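Ornithine carbamoyltransferase (Gloeobacter violaceus, PDB 3GD5) probably catalyses the reversible transfer of a carbamoyl group from carbamoyl phosphate to ornithine, yielding citrulline and phosphate in arginine biosynthesis. Local coordinates at residues T10-P14 / Q26-L30; E190-P194 / Q214-D218; R154-L158 / K179-S183. One frame throughout, in Å; residues are numbered along the deposited sequence.

Interaction 1 of 3, residues T10-P14 / Q26-L30; sequences TRFRP and QLHAL
Thr10 and Gln26 meet where the extended N-terminal stretch of the chain runs past the first turns of helix 24-39, in the carbamoyl-phosphate-binding half of the transcarbamoylase fold. The methyl carbon CG2 of Thr10 lies 3.9 Å from CG of Gln26, the two side chains crossing at about a right angle, while Thr10 OG1 stands 4.0 Å from the methyl CB of Ala29. Arg11 turns its side chain away and contributes through its backbone: NE2 of Gln26 donates to the carbonyl O of Arg11 over 2.7 Å, with an N-H...O angle of 166°. The acceptor lies nearly in the plane of the Gln26 amide, whereas the donor is tilted 15° from the Arg11 carbonyl plane. Gln26 gets there with its chain extended beyond CG (chi2 174°), and its OE1 is hydrogen-bonded elsewhere, so both ends of the amide are held and its flip is fixed. Phe12 follows, its ring almost parallel to that amide, and the two side chains slide past each other in opposite directions. CD1 of the ring is 3.9 Å from CB of Gln26, and CZ is 4.0 Å from CB of Ala29, which approaches obliquely. At the ring edge, Phe12 CE1 comes within 3.4 Å of the backbone O of Gln26, the same oxygen that accepts the helical bond from Leu30 N. Phe12 also packs on Ala310 and Leu311 of helix 293-312, so the ring joins the N-terminal stretch to two helices. Arg13 contributes little, its backbone N lying 4.0 Å from NE2 of Gln26.

Interaction 2 of 3, residues E190-P194 / Q214-D218; sequences EGFTP and QILRD
The guanidinium of Arg217 packs against the backbone of Glu190, with CA of Glu190 over one face and NE of Arg217 3.3 Å from that carbon. The Arg217 chain is folded twice to reach this place (chi2 66°, chi3 61°), which turns its end back over the loop. The approach is van der Waals in kind: NE of Arg217 and the backbone N of Glu190, 3.4 Å apart, are both donors, and OE1 of Glu190 stays 5.0 Å from NE, so the opposite charges can attract at most weakly through space. NH2 of Arg217 instead makes a weak hydrogen bond to the carbonyl O of Thr188. Obliquely to the guanidinium, the methyl CG2 of Thr193 comes to 3.9 Å from NH1 of Arg217.

The apolar group centres on CD1 of Ile215, which lies 4.1 Å from CB of Thr193. It also sits 3.2 Å from CD of Pro194, closer than carbons normally pack, so the placement of that methyl is doubtful. Phe192 of the same loop packs on Leu249 of a second subunit.

Within the fold, the loop 190-194 leaves strand 183-187 and leads into helix 196-209, after which the chain returns as strand 213-216, an edge strand, within this chain, of the five-stranded parallel sheet: a beta-alpha-beta crossover. Pro194 rests on His171 and Leu174 of helix 168-180 and, like Ile215, on Val186 of the adjacent strand 183-187.

Interaction 3 of 3, residues R154-L158 / K179-S183; sequences RLAGL and KVGMS
The type II beta turn Leu155-Leu158 lies against the Schellman motif that ends helix 168-180, Ala156 and Gly181 approaching to 4.3 Å between CA atoms. Together they precede two neighbouring parallel strands, 159-163 and 183-187, of the ornithine-binding, Rossmann-like domain. Gly157 N donates to Gly181 O over 3.1 Å, reaching it from 41° above the carbonyl plane. The second bond, from Ser183 N to Leu158 O at 2.8 Å, lies in the carbonyl plane and begins the pairing that Ser183 and Leu160 continue. Both glycines have positive phi, where a CB would jam against the preceding carbonyl; at Gly181 it would also press on CB of Ala156.

Leu155 crosses Val180 obliquely, its methyl CD1 lying 3.6 Å from CG1 of Val180. The other branch, CD2, faces CE of Met182 at 4.1 Å. Met182 sends its CG anti to the backbone N (chi1 -175°) and bends only at the thioether (chi3 -66°), which curls the terminal methyl under the turn between Leu155 and Leu158. On the way its CG passes 3.9 Å from CB of Leu158. Ile148 of helix 138-152 touches both Leu158 and Met182, whereas Leu155 also reaches Leu31 of helix 24-39, tying this apolar cluster to two further helices. An alanine in place of Met182 would remove the thioether arm and would probably leave a gap beneath the turn, with Leu155 CD2 and Leu158 CB losing this partner. The Ser183 hydroxyl points elsewhere, OG being hydrogen-bonded to Glu212 N. At the turn itself, the methyl CE of Met182 sits 3.6 Å from the carbonyl O of Leu155.

How the interactions relate
Along the chain the order is interaction 1, then interaction 3, then interaction 2. Interaction 1 belongs to the carbamoyl-phosphate half; the other two lie in the ornithine-binding half and share its five-stranded parallel sheet. Strand 183-187 begins at interaction 3 and leads into the loop of interaction 2; their centres are 21 Å apart and their nearest atoms about 6 Å. Interactions 1 and 3, with centres 18 Å apart, touch directly: helix 24-39 packs on the end of helix 168-180, CD2 of Leu27 lying 3.7 Å from CB of Lys179. Through this contact interaction 3 lies where the two halves of the subunit meet. Interactions 1 and 2 are 31 Å apart between centres and do not touch.

Interaction 1 of 3, residues T10-P14 / Q26-L30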
loop_
_atom_site.group_PDB
_atom_site.type_symbol
_atom_site.label_atom_id
_atom_site.label_comp_id
_atom_site.label_asym_id
_atom_site.label_seq_id
_atom_site.Cartn_x
_atom_site.Cartn_y
_atom_site.Cartn_z
ATOM N N THR A 10 -47.568 -9.941 -15.985
ATOM C CA THR A 10 -47.266 -10.638 -14.701
ATOM C C THR A 10 -46.629 -9.658 -13.719
ATOM O O THR A 10 -45.905 -8.744 -14.123
ATOM C CB THR A 10 -46.301 -11.825 -14.941
ATOM O OG1 THR A 10 -46.924 -12.772 -15.824
ATOM C CG2 THR A 10 -45.946 -12.521 -13.629
ATOM N N ARG A 11 -46.923 -9.842 -12.433
ATOM C CA ARG A 11 -46.371 -8.993 -11.385
ATOM C C ARG A 11 -45.140 -9.684 -10.824
ATOM O O ARG A 11 -45.093 -10.918 -10.738
ATOM C CB ARG A 11 -47.366 -8.802 -10.237
ATOM C CG ARG A 11 -48.672 -8.133 -10.607
ATOM C CD ARG A 11 -49.585 -8.073 -9.382
ATOM N NE ARG A 11 -50.953 -7.685 -9.722
ATOM C CZ ARG A 11 -51.801 -8.450 -10.404
ATOM N NH1 ARG A 11 -51.429 -9.656 -10.826
ATOM N NH2 ARG A 11 -53.024 -8.005 -10.675
ATOM N N PHE A 12 -44.150 -8.890 -10.423
ATOM C CA PHE A 12 -42.925 -9.446 -9.849
ATOM C C PHE A 12 -42.815 -8.949 -8.422
ATOM O O PHE A 12 -43.517 -8.016 -8.032
ATOM C CB PHE A 12 -41.711 -8.956 -10.631
ATOM C CG PHE A 12 -41.752 -9.301 -12.083
ATOM C CD1 PHE A 12 -41.237 -10.504 -12.539
ATOM C CD2 PHE A 12 -42.325 -8.419 -13.002
ATOM C CE1 PHE A 12 -41.290 -10.831 -13.885
ATOM C CE2 PHE A 12 -42.382 -8.739 -14.348
ATOM C CZ PHE A 12 -41.863 -9.948 -14.788
ATOM N N ARG A 13 -41.941 -9.572 -7.641
ATOM C CA ARG A 13 -41.717 -9.124 -6.279
ATOM C C ARG A 13 -40.883 -7.851 -6.420
ATOM O O ARG A 13 -40.406 -7.535 -7.510
ATOM C CB ARG A 13 -40.921 -10.156 -5.502
ATOM C CG ARG A 13 -41.613 -11.479 -5.333
ATOM C CD ARG A 13 -40.871 -12.294 -4.302
ATOM N NE ARG A 13 -41.346 -13.667 -4.270
ATOM C CZ ARG A 13 -40.838 -14.611 -3.485
ATOM N NH1 ARG A 13 -39.836 -14.328 -2.658
ATOM N NH2 ARG A 13 -41.325 -15.845 -3.537
ATOM N N PRO A 14 -40.690 -7.110 -5.322
ATOM C CA PRO A 14 -39.903 -5.873 -5.373
ATOM C C PRO A 14 -38.444 -6.064 -5.789
ATOM O O PRO A 14 -37.908 -5.277 -6.567
ATOM C CB PRO A 14 -40.013 -5.335 -3.950
ATOM C CG PRO A 14 -41.348 -5.853 -3.497
ATOM C CD PRO A 14 -41.336 -7.266 -4.008
ATOM N N GLN A 26 -43.092 -16.051 -13.379
ATOM C CA GLN A 26 -42.383 -14.786 -13.440
ATOM C C GLN A 26 -41.099 -14.899 -14.270
ATOM O O GLN A 26 -40.730 -13.967 -14.990
ATOM C CB GLN A 26 -42.101 -14.319 -12.016
ATOM C CG GLN A 26 -43.388 -14.225 -11.201
ATOM C CD GLN A 26 -43.156 -13.908 -9.740
ATOM O OE1 GLN A 26 -42.462 -14.644 -9.039
ATOM N NE2 GLN A 26 -43.745 -12.811 -9.270
ATOM N N LEU A 27 -40.441 -16.050 -14.198
ATOM C CA LEU A 27 -39.213 -16.253 -14.949
ATOM C C LEU A 27 -39.472 -16.201 -16.449
ATOM O O LEU A 27 -38.708 -15.575 -17.199
ATOM C CB LEU A 27 -38.570 -17.589 -14.570
ATOM C CG LEU A 27 -37.247 -17.922 -15.273
ATOM C CD1 LEU A 27 -36.262 -16.761 -15.113
ATOM C CD2 LEU A 27 -36.672 -19.215 -14.698
ATOM N N HIS A 28 -40.548 -16.852 -16.892
ATOM C CA HIS A 28 -40.885 -16.861 -18.315
ATOM C C HIS A 28 -41.222 -15.461 -18.815
ATOM O O HIS A 28 -40.774 -15.047 -19.890
ATOM C CB HIS A 28 -42.056 -17.811 -18.592
ATOM C CG HIS A 28 -41.688 -19.261 -18.515
ATOM N ND1 HIS A 28 -41.874 -20.022 -17.380
ATOM C CD2 HIS A 28 -41.098 -20.079 -19.421
ATOM C CE1 HIS A 28 -41.413 -21.243 -17.587
ATOM N NE2 HIS A 28 -40.936 -21.304 -18.818
ATOM N N ALA A 29 -42.011 -14.729 -18.037
ATOM C CA ALA A 29 -42.380 -13.372 -18.419
ATOM C C ALA A 29 -41.104 -12.555 -18.631
ATOM O O ALA A 29 -40.939 -11.874 -19.647
ATOM C CB ALA A 29 -43.236 -12.740 -17.334
ATOM N N LEU A 30 -40.201 -12.649 -17.661
ATOM C CA LEU A 30 -38.928 -11.941 -17.708
ATOM C C LEU A 30 -38.193 -12.302 -18.995
ATOM O O LEU A 30 -37.771 -11.419 -19.747
ATOM C CB LEU A 30 -38.082 -12.330 -16.498
ATOM C CG LEU A 30 -36.835 -11.487 -16.255
ATOM C CD1 LEU A 30 -37.236 -10.026 -16.061
ATOM C CD2 LEU A 30 -36.103 -12.016 -15.034
#

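Interaction 2 of 3, residues E190-P194 / Q214-D218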
loop_
_atom_site.group_PDB
_atom_site.type_symbol
_atom_site.label_atom_id
_atom_site.label_comp_id
_atom_site.label_asym_id
_atom_site.label_seq_id
_atom_site.Cartn_x
_atom_site.Cartn_y
_atom_site.Cartn_z
ATOM N N GLU A 190 -15.657 -33.898 -4.772
ATOM C CA GLU A 190 -16.309 -34.242 -3.514
ATOM C C GLU A 190 -16.619 -33.103 -2.538
ATOM O O GLU A 190 -17.757 -32.973 -2.079
ATOM C CB GLU A 190 -15.489 -35.310 -2.794
ATOM C CG GLU A 190 -16.097 -35.800 -1.503
ATOM C CD GLU A 190 -15.361 -37.003 -0.961
ATOM O OE1 GLU A 190 -15.332 -38.037 -1.663
ATOM O OE2 GLU A 190 -14.806 -36.918 0.160
ATOM N N GLY A 191 -15.629 -32.284 -2.207
ATOM C CA GLY A 191 -15.891 -31.211 -1.260
ATOM C C GLY A 191 -16.350 -29.881 -1.837
ATOM O O GLY A 191 -16.451 -28.883 -1.117
ATOM N N PHE A 192 -16.641 -29.851 -3.130
ATOM C CA PHE A 192 -17.064 -28.610 -3.755
ATOM C C PHE A 192 -18.416 -28.759 -4.418
ATOM O O PHE A 192 -18.619 -28.286 -5.528
ATOM C CB PHE A 192 -16.027 -28.158 -4.791
ATOM C CG PHE A 192 -14.649 -27.949 -4.221
ATOM C CD1 PHE A 192 -13.894 -29.031 -3.776
ATOM C CD2 PHE A 192 -14.119 -26.667 -4.102
ATOM C CE1 PHE A 192 -12.634 -28.846 -3.216
ATOM C CE2 PHE A 192 -12.857 -26.466 -3.543
ATOM C CZ PHE A 192 -12.110 -27.562 -3.097
ATOM N N THR A 193 -19.344 -29.415 -3.729
ATOM C CA THR A 193 -20.680 -29.625 -4.268
ATOM C C THR A 193 -21.563 -28.410 -3.991
ATOM O O THR A 193 -21.241 -27.580 -3.137
ATOM C CB THR A 193 -21.349 -30.876 -3.635
ATOM O OG1 THR A 193 -21.537 -30.663 -2.229
ATOM C CG2 THR A 193 -20.477 -32.106 -3.839
ATOM N N PRO A 194 -22.684 -28.286 -4.726
ATOM C CA PRO A 194 -23.626 -27.177 -4.564
ATOM C C PRO A 194 -24.210 -27.237 -3.161
ATOM O O PRO A 194 -24.217 -28.295 -2.538
ATOM C CB PRO A 194 -24.705 -27.472 -5.604
ATOM C CG PRO A 194 -24.001 -28.298 -6.626
ATOM C CD PRO A 194 -23.132 -29.193 -5.797
ATOM N N GLN A 214 -29.613 -33.592 -10.792
ATOM C CA GLN A 214 -28.602 -34.530 -10.331
ATOM C C GLN A 214 -27.292 -33.887 -9.894
ATOM O O GLN A 214 -26.705 -33.085 -10.625
ATOM C CB GLN A 214 -28.290 -35.535 -11.434
ATOM C CG GLN A 214 -29.437 -36.432 -11.818
ATOM C CD GLN A 214 -29.127 -37.209 -13.075
ATOM O OE1 GLN A 214 -29.160 -36.659 -14.182
ATOM N NE2 GLN A 214 -28.805 -38.493 -12.915
ATOM N N ILE A 215 -26.841 -34.250 -8.699
ATOM C CA ILE A 215 -25.578 -33.758 -8.174
ATOM C C ILE A 215 -24.646 -34.957 -8.241
ATOM O O ILE A 215 -24.715 -35.868 -7.421
ATOM C CB ILE A 215 -25.717 -33.241 -6.719
ATOM C CG1 ILE A 215 -24.333 -33.030 -6.098
ATOM C CG2 ILE A 215 -26.518 -34.227 -5.888
ATOM C CD1 ILE A 215 -23.373 -32.203 -6.947
ATOM N N LEU A 216 -23.781 -34.950 -9.246
ATOM C CA LEU A 216 -22.861 -36.049 -9.478
ATOM C C LEU A 216 -21.401 -35.706 -9.232
ATOM O O LEU A 216 -21.034 -34.553 -9.006
ATOM C CB LEU A 216 -23.011 -36.540 -10.919
ATOM C CG LEU A 216 -24.434 -36.665 -11.470
ATOM C CD1 LEU A 216 -24.375 -37.151 -12.908
ATOM C CD2 LEU A 216 -25.246 -37.625 -10.614
ATOM N N ARG A 217 -20.569 -36.734 -9.299
ATOM C CA ARG A 217 -19.145 -36.579 -9.104
ATOM C C ARG A 217 -18.452 -36.678 -10.462
ATOM O O ARG A 217 -17.498 -35.949 -10.730
ATOM C CB ARG A 217 -18.638 -37.670 -8.162
ATOM C CG ARG A 217 -17.215 -37.486 -7.677
ATOM C CD ARG A 217 -17.060 -36.252 -6.790
ATOM N NE ARG A 217 -17.884 -36.305 -5.583
ATOM C CZ ARG A 217 -19.090 -35.757 -5.471
ATOM N NH1 ARG A 217 -19.766 -35.858 -4.333
ATOM N NH2 ARG A 217 -19.619 -35.099 -6.493
ATOM N N ASP A 218 -18.950 -37.565 -11.323
ATOM C CA ASP A 218 -18.366 -37.762 -12.654
ATOM C C ASP A 218 -18.923 -36.826 -13.713
ATOM O O ASP A 218 -20.127 -36.802 -13.967
ATOM C CB ASP A 218 -18.555 -39.209 -13.126
ATOM C CG ASP A 218 -18.156 -39.406 -14.589
ATOM O OD1 ASP A 218 -17.045 -38.988 -14.980
ATOM O OD2 ASP A 218 -18.955 -39.986 -15.351
#

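Interaction 3 of 3, residues R154-L158 / K179-S183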
loop_
_atom_site.group_PDB
_atom_site.type_symbol
_atom_site.label_atom_id
_atom_site.label_comp_id
_atom_site.label_asym_id
_atom_site.label_seq_id
_atom_site.Cartn_x
_atom_site.Cartn_y
_atom_site.Cartn_z
ATOM N N ARG A 154 -36.359 -23.652 -27.457
ATOM C CA ARG A 154 -37.102 -24.211 -26.330
ATOM C C ARG A 154 -36.180 -24.332 -25.120
ATOM O O ARG A 154 -34.963 -24.193 -25.244
ATOM C CB ARG A 154 -37.645 -25.599 -26.689
ATOM C CG ARG A 154 -36.554 -26.605 -27.058
ATOM C CD ARG A 154 -37.114 -27.998 -27.306
ATOM N NE ARG A 154 -36.084 -28.931 -27.762
ATOM C CZ ARG A 154 -35.446 -28.840 -28.929
ATOM N NH1 ARG A 154 -35.731 -27.854 -29.768
ATOM N NH2 ARG A 154 -34.520 -29.736 -29.258
ATOM N N LEU A 155 -36.764 -24.592 -23.953
ATOM C CA LEU A 155 -35.982 -24.750 -22.736
ATOM C C LEU A 155 -36.321 -26.075 -22.067
ATOM O O LEU A 155 -35.430 -26.799 -21.616
ATOM C CB LEU A 155 -36.262 -23.605 -21.761
ATOM C CG LEU A 155 -35.985 -22.183 -22.242
ATOM C CD1 LEU A 155 -36.320 -21.223 -21.126
ATOM C CD2 LEU A 155 -34.531 -22.031 -22.654
ATOM N N ALA A 156 -37.615 -26.380 -22.012
ATOM C CA ALA A 156 -38.110 -27.609 -21.397
ATOM C C ALA A 156 -37.671 -28.834 -22.190
ATOM O O ALA A 156 -37.575 -28.785 -23.415
ATOM C CB ALA A 156 -39.638 -27.562 -21.306
ATOM N N GLY A 157 -37.399 -29.928 -21.484
ATOM C CA GLY A 157 -36.971 -31.148 -22.149
ATOM C C GLY A 157 -35.467 -31.202 -22.326
ATOM O O GLY A 157 -34.863 -32.271 -22.279
ATOM N N LEU A 158 -34.861 -30.037 -22.528
ATOM C CA LEU A 158 -33.418 -29.931 -22.703
ATOM C C LEU A 158 -32.666 -30.370 -21.448
ATOM O O LEU A 158 -33.239 -30.442 -20.358
ATOM C CB LEU A 158 -33.047 -28.484 -23.030
ATOM C CG LEU A 158 -32.725 -28.106 -24.477
ATOM C CD1 LEU A 158 -33.662 -28.810 -25.444
ATOM C CD2 LEU A 158 -32.822 -26.590 -24.618
ATOM N N LYS A 179 -36.849 -24.474 -12.975
ATOM C CA LYS A 179 -37.976 -23.586 -13.232
ATOM C C LYS A 179 -38.500 -23.533 -14.673
ATOM O O LYS A 179 -39.663 -23.193 -14.890
ATOM C CB LYS A 179 -37.649 -22.167 -12.759
ATOM C CG LYS A 179 -37.643 -22.001 -11.249
ATOM C CD LYS A 179 -37.476 -20.541 -10.877
ATOM C CE LYS A 179 -37.662 -20.322 -9.387
ATOM N NZ LYS A 179 -36.607 -21.007 -8.607
ATOM N N VAL A 180 -37.659 -23.842 -15.656
ATOM C CA VAL A 180 -38.124 -23.824 -17.042
ATOM C C VAL A 180 -38.316 -25.237 -17.584
ATOM O O VAL A 180 -38.620 -25.422 -18.765
ATOM C CB VAL A 180 -37.153 -23.055 -17.982
ATOM C CG1 VAL A 180 -37.173 -21.570 -17.649
ATOM C CG2 VAL A 180 -35.749 -23.621 -17.869
ATOM N N GLY A 181 -38.136 -26.227 -16.714
ATOM C CA GLY A 181 -38.311 -27.609 -17.119
ATOM C C GLY A 181 -37.091 -28.201 -17.790
ATOM O O GLY A 181 -37.190 -29.207 -18.493
ATOM N N MET A 182 -35.936 -27.578 -17.585
ATOM C CA MET A 182 -34.703 -28.070 -18.178
ATOM C C MET A 182 -34.007 -28.948 -17.151
ATOM O O MET A 182 -33.831 -28.545 -15.997
ATOM C CB MET A 182 -33.795 -26.899 -18.573
ATOM C CG MET A 182 -32.525 -27.306 -19.314
ATOM S SD MET A 182 -31.411 -25.912 -19.717
ATOM C CE MET A 182 -32.364 -25.034 -20.853
ATOM N N SER A 183 -33.629 -30.155 -17.563
ATOM C CA SER A 183 -32.937 -31.072 -16.671
ATOM C C SER A 183 -31.506 -30.592 -16.471
ATOM O O SER A 183 -30.876 -30.081 -17.397
ATOM C CB SER A 183 -32.930 -32.490 -17.253
ATOM O OG SER A 183 -34.226 -33.068 -17.209
#